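Amoebiasin-2 (Entamoeba histolytica, PDB 3M86) inhibits cysteine proteases of the amoeba, including CP1, CP2 and more weakly CP5, by wedging three loops into the substrate-binding site. Local coordinates at residues 18-21 against 25-28; 74-79 against 84-89. All coordinates share one frame; numbering follows the deposited sequence. Where two conformers were deposited one is given.

Interaction 1: 18-21 against 25-28; sequences LHIS and LIKI
No ring or other flat group takes part where Ile26 meets Ile20 and Leu18, so there are no faces or edges to assign: the contact is made by branched aliphatic chains alone. Ile26 is central to it, and of its two partners Ile20 makes the closer and more extensive contact. CG1 of Ile20 sits between the backbone N and the carbonyl carbon (chi1 73°), and from there CD1 extends to the outer end of Ile26. That methyl lies 4.0 Å from Ile26 CD1 and 4.1 Å from Ile26 CG1, with the two side chains crossing at about a right angle. Leu18 comes to Ile26 from another direction and touches more lightly, its CD2 stopping 4.4 Å from Ile26 CG1. Two side chains of one strand thus bear on a single isoleucine of the other. No hydrogen bond joins the segments. Strand 17-20 finds its backbone partners in strand 102-110 instead, through bonds such as Leu18 with Ser107 and Ile20 with Val109. Val108, from that neighbouring strand, touches both Ile20 and Ile26 and continues the apolar layer. Two consecutive strands that turn from one sheet into the other and meet through side chains are characteristic of a beta-sandwich, here the immunoglobulin-like fold of the chagasin (I42) inhibitors.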
loop_
_atom_site.group_PDB
_atom_site.type_symbol
_atom_site.label_atom_id
_atom_site.label_comp_id
_atom_site.label_asym_id
_atom_site.label_seq_id
_atom_site.Cartn_x
_atom_site.Cartn_y
_atom_site.Cartn_z
ATOM N N LEU A 18 10.840 1.464 -7.572
ATOM C CA LEU A 18 11.574 0.717 -6.572
ATOM C C LEU A 18 12.198 -0.499 -7.235
ATOM O O LEU A 18 11.508 -1.251 -7.917
ATOM C CB LEU A 18 10.591 0.245 -5.502
ATOM C CG LEU A 18 11.066 -0.147 -4.110
ATOM C CD1 LEU A 18 11.823 1.002 -3.463
ATOM C CD2 LEU A 18 9.855 -0.543 -3.281
ATOM N N HIS A 19 13.490 -0.699 -7.025
ATOM C CA HIS A 19 14.139 -1.922 -7.455
ATOM C C HIS A 19 14.378 -2.783 -6.223
ATOM O O HIS A 19 15.065 -2.367 -5.289
ATOM C CB HIS A 19 15.446 -1.623 -8.193
ATOM C CG HIS A 19 15.241 -0.990 -9.537
ATOM N ND1 HIS A 19 15.431 -1.669 -10.719
ATOM C CD2 HIS A 19 14.840 0.257 -9.881
ATOM C CE1 HIS A 19 15.166 -0.867 -11.734
ATOM N NE2 HIS A 19 14.804 0.308 -11.252
ATOM N N ILE A 20 13.785 -3.972 -6.216
ATOM C CA ILE A 20 13.905 -4.880 -5.085
ATOM C C ILE A 20 14.401 -6.245 -5.532
ATOM O O ILE A 20 14.409 -6.555 -6.724
ATOM C CB ILE A 20 12.569 -5.042 -4.335
ATOM C CG1 ILE A 20 11.578 -5.876 -5.148
ATOM C CG2 ILE A 20 11.968 -3.685 -4.054
ATOM C CD1 ILE A 20 10.339 -6.305 -4.343
ATOM N N SER A 21 14.851 -7.051 -4.577
ATOM C CA SER A 21 15.303 -8.404 -4.873
ATOM C C SER A 21 14.155 -9.400 -4.682
ATOM O O SER A 21 13.155 -9.100 -4.026
ATOM C CB SER A 21 16.498 -8.780 -3.995
ATOM O OG SER A 21 17.574 -7.874 -4.185
ATOM N N LEU A 25 10.562 -7.702 0.637
ATOM C CA LEU A 25 9.157 -7.443 0.924
ATOM C C LEU A 25 8.848 -5.980 0.697
ATOM O O LEU A 25 9.700 -5.130 0.945
ATOM C CB LEU A 25 8.818 -7.789 2.373
ATOM C CG LEU A 25 8.624 -9.239 2.803
ATOM C CD1 LEU A 25 8.351 -9.277 4.295
ATOM C CD2 LEU A 25 7.472 -9.868 2.031
ATOM N N ILE A 26 7.633 -5.693 0.234
ATOM C CA ILE A 26 7.143 -4.319 0.143
ATOM C C ILE A 26 6.100 -4.114 1.219
ATOM O O ILE A 26 5.210 -4.946 1.388
ATOM C CB ILE A 26 6.508 -4.054 -1.218
ATOM C CG1 ILE A 26 7.572 -4.120 -2.310
ATOM C CG2 ILE A 26 5.811 -2.674 -1.245
ATOM C CD1 ILE A 26 7.004 -4.208 -3.691
ATOM N N LYS A 27 6.236 -3.024 1.968
ATOM C CA LYS A 27 5.233 -2.655 2.972
ATOM C C LYS A 27 4.709 -1.276 2.642
ATOM O O LYS A 27 5.421 -0.291 2.783
ATOM C CB LYS A 27 5.807 -2.664 4.400
ATOM C CG LYS A 27 6.072 -4.039 5.015
ATOM C CD LYS A 27 6.300 -3.913 6.533
ATOM C CE LYS A 27 6.704 -5.243 7.156
ATOM N NZ LYS A 27 7.032 -5.119 8.608
ATOM N N ILE A 28 3.457 -1.220 2.196
ATOM C CA ILE A 28 2.793 0.034 1.878
ATOM C C ILE A 28 2.063 0.459 3.141
ATOM O O ILE A 28 1.206 -0.272 3.641
ATOM C CB ILE A 28 1.805 -0.169 0.732
ATOM C CG1 ILE A 28 2.573 -0.634 -0.517
ATOM C CG2 ILE A 28 1.015 1.124 0.457
ATOM C CD1 ILE A 28 1.691 -1.224 -1.598
#

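Interaction 2: 74-79 against 84-89; sequences IQLKPL and TTIKLG
Leu76 and Ile86 reach each other because CG of Leu76 (chi1 -60°) and CG1 of Ile86 both lie beside the backbone N, anti to the carbonyl carbon. Each then runs on in extended form, and the chains meet tip to tip, with Leu76 CD1 3.7 Å from Ile86 CD1. Leu88 is bent differently: its chi2 of -77° follows a first torsion of similar sign and size, an uncommon pairing for leucine, and it presents CD1 to the other strand. There it meets the end of Ile74, whose CD1 lies 4.0 Å from Leu88 CD1. This pair is also tip to tip.

The two pairs lie in antiparallel order, Ile74 across from Leu88 and Leu76 across from Ile86, but the strands belong to different sheets. The CA atoms of Leu76 and Ile86 are 10.3 Å apart, a separation filled by two side chains end to end. All four residues are buried. Ile42 of strand 39-43 touches Ile74, Ile86 and Leu88, while Ile86 also touches Ile28 and Val108. At the start of segment 84-89, buried Thr84 directs OG1 to the carbonyl O of Val108, so its hydroxyl is satisfied by hydrogen bonding.

With methyl groups on both sides and no hydrogen bond across, the contact relies on dispersion and on exclusion of water; the strands' backbone hydrogen bonds run within their own sheets, such as Leu76 with Ile26.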
loop_
_atom_site.group_PDB
_atom_site.type_symbol
_atom_site.label_atom_id
_atom_site.label_comp_id
_atom_site.label_asym_id
_atom_site.label_seq_id
_atom_site.Cartn_x
_atom_site.Cartn_y
_atom_site.Cartn_z
ATOM N N ILE A 74 -0.164 -2.771 3.888
ATOM C CA ILE A 74 -0.310 -3.885 2.965
ATOM C C ILE A 74 1.087 -4.391 2.660
ATOM O O ILE A 74 1.938 -3.631 2.207
ATOM C CB ILE A 74 -0.969 -3.445 1.647
ATOM C CG1 ILE A 74 -2.375 -2.898 1.920
ATOM C CG2 ILE A 74 -1.036 -4.618 0.683
ATOM C CD1 ILE A 74 -2.937 -2.047 0.798
ATOM N N GLN A 75 1.333 -5.664 2.937
ATOM C CA GLN A 75 2.650 -6.228 2.674
ATOM C C GLN A 75 2.586 -7.178 1.494
ATOM O O GLN A 75 1.726 -8.070 1.456
ATOM C CB GLN A 75 3.174 -6.967 3.897
ATOM C CG GLN A 75 3.240 -6.121 5.148
ATOM C CD GLN A 75 3.836 -6.901 6.303
ATOM O OE1 GLN A 75 4.626 -7.825 6.096
ATOM N NE2 GLN A 75 3.457 -6.547 7.515
ATOM N N LEU A 76 3.494 -6.992 0.534
ATOM C CA LEU A 76 3.513 -7.817 -0.671
ATOM C C LEU A 76 4.840 -8.541 -0.818
ATOM O O LEU A 76 5.908 -7.947 -0.640
ATOM C CB LEU A 76 3.324 -6.959 -1.922
ATOM C CG LEU A 76 2.026 -6.158 -1.989
ATOM C CD1 LEU A 76 2.065 -5.214 -3.185
ATOM C CD2 LEU A 76 0.861 -7.128 -2.078
ATOM N N LYS A 77 4.766 -9.815 -1.151
ATOM C CA LYS A 77 5.981 -10.595 -1.323
ATOM C C LYS A 77 6.055 -11.043 -2.770
ATOM O O LYS A 77 5.100 -11.586 -3.293
ATOM C CB LYS A 77 5.943 -11.820 -0.411
ATOM C CG LYS A 77 7.210 -12.669 -0.484
ATOM C CD LYS A 77 7.157 -13.817 0.515
ATOM C CE LYS A 77 8.410 -14.675 0.433
ATOM N NZ LYS A 77 8.392 -15.776 1.437
ATOM N N PRO A 78 7.196 -10.829 -3.429
ATOM C CA PRO A 78 7.287 -11.286 -4.821
ATOM C C PRO A 78 7.053 -12.790 -4.979
ATOM O O PRO A 78 7.569 -13.593 -4.196
ATOM C CB PRO A 78 8.741 -10.974 -5.192
ATOM C CG PRO A 78 9.127 -9.866 -4.295
ATOM C CD PRO A 78 8.404 -10.101 -2.995
ATOM N N LEU A 79 6.262 -13.155 -5.986
ATOM C CA LEU A 79 6.120 -14.551 -6.383
ATOM C C LEU A 79 7.046 -14.875 -7.538
ATOM O O LEU A 79 7.483 -16.022 -7.693
ATOM C CB LEU A 79 4.673 -14.839 -6.800
ATOM C CG LEU A 79 3.701 -14.938 -5.628
ATOM C CD1 LEU A 79 2.259 -14.974 -6.128
ATOM C CD2 LEU A 79 4.019 -16.170 -4.798
ATOM N N THR A 84 6.530 -4.568 -12.460
ATOM C CA THR A 84 5.140 -4.423 -12.057
ATOM C C THR A 84 4.753 -2.977 -11.834
ATOM O O THR A 84 5.602 -2.100 -11.664
ATOM C CB THR A 84 4.875 -5.121 -10.706
ATOM O OG1 THR A 84 5.565 -4.412 -9.663
ATOM C CG2 THR A 84 5.339 -6.553 -10.728
ATOM N N THR A 85 3.448 -2.744 -11.829
ATOM C CA THR A 85 2.894 -1.482 -11.379
ATOM C C THR A 85 1.888 -1.804 -10.291
ATOM O O THR A 85 1.078 -2.716 -10.447
ATOM C CB THR A 85 2.148 -0.775 -12.505
ATOM O OG1 THR A 85 3.037 -0.579 -13.611
ATOM C CG2 THR A 85 1.626 0.571 -12.021
ATOM N N ILE A 86 1.939 -1.047 -9.200
ATOM C CA ILE A 86 0.970 -1.175 -8.114
ATOM C C ILE A 86 0.194 0.140 -8.080
ATOM O O ILE A 86 0.800 1.213 -8.076
ATOM C CB ILE A 86 1.671 -1.387 -6.754
ATOM C CG1 ILE A 86 2.534 -2.655 -6.766
ATOM C CG2 ILE A 86 0.640 -1.439 -5.594
ATOM C CD1 ILE A 86 3.471 -2.754 -5.561
ATOM N N LYS A 87 -1.133 0.062 -8.093
ATOM C CA LYS A 87 -1.954 1.268 -8.019
ATOM C C LYS A 87 -2.882 1.208 -6.815
ATOM O O LYS A 87 -3.474 0.167 -6.535
ATOM C CB LYS A 87 -2.789 1.432 -9.286
ATOM C CG LYS A 87 -1.997 1.779 -10.539
ATOM C CD LYS A 87 -2.909 1.822 -11.759
ATOM C CE LYS A 87 -2.131 2.136 -13.029
ATOM N NZ LYS A 87 -3.003 2.098 -14.240
ATOM N N LEU A 88 -2.998 2.323 -6.099
ATOM C CA LEU A 88 -3.926 2.405 -4.964
ATOM C C LEU A 88 -4.891 3.558 -5.197
ATOM O O LEU A 88 -4.504 4.601 -5.722
ATOM C CB LEU A 88 -3.180 2.701 -3.662
ATOM C CG LEU A 88 -2.167 1.823 -2.907
ATOM C CD1 LEU A 88 -2.816 0.691 -2.112
ATOM C CD2 LEU A 88 -1.028 1.342 -3.779
ATOM N N GLY A 89 -6.138 3.378 -4.788
ATOM C CA GLY A 89 -7.102 4.463 -4.824
ATOM C C GLY A 89 -7.803 4.550 -3.487
ATOM O O GLY A 89 -8.138 3.530 -2.900
#

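Interactions 1 and 2 lie with their centres about 9 Å apart, and each spans the same two sheets of the sandwich. Strands 25-32 and 70-78 are antiparallel neighbours in one sheet, where Ile26 O is 2.8 Å from Leu76 N and Ile28 N is 2.8 Å from Ile74 O, both probable hydrogen bonds. In the other sheet, strand 102-110 separates 17-20 from 82-91. Along the chain interaction 1 is complete before interaction 2 begins. The inhibitory loops continue from these strands: the BC loop follows 25-32, the DE loop precedes 70-78 and the FG loop follows 82-91, so the contacts belong to the framework carrying the protease-blocking wedge.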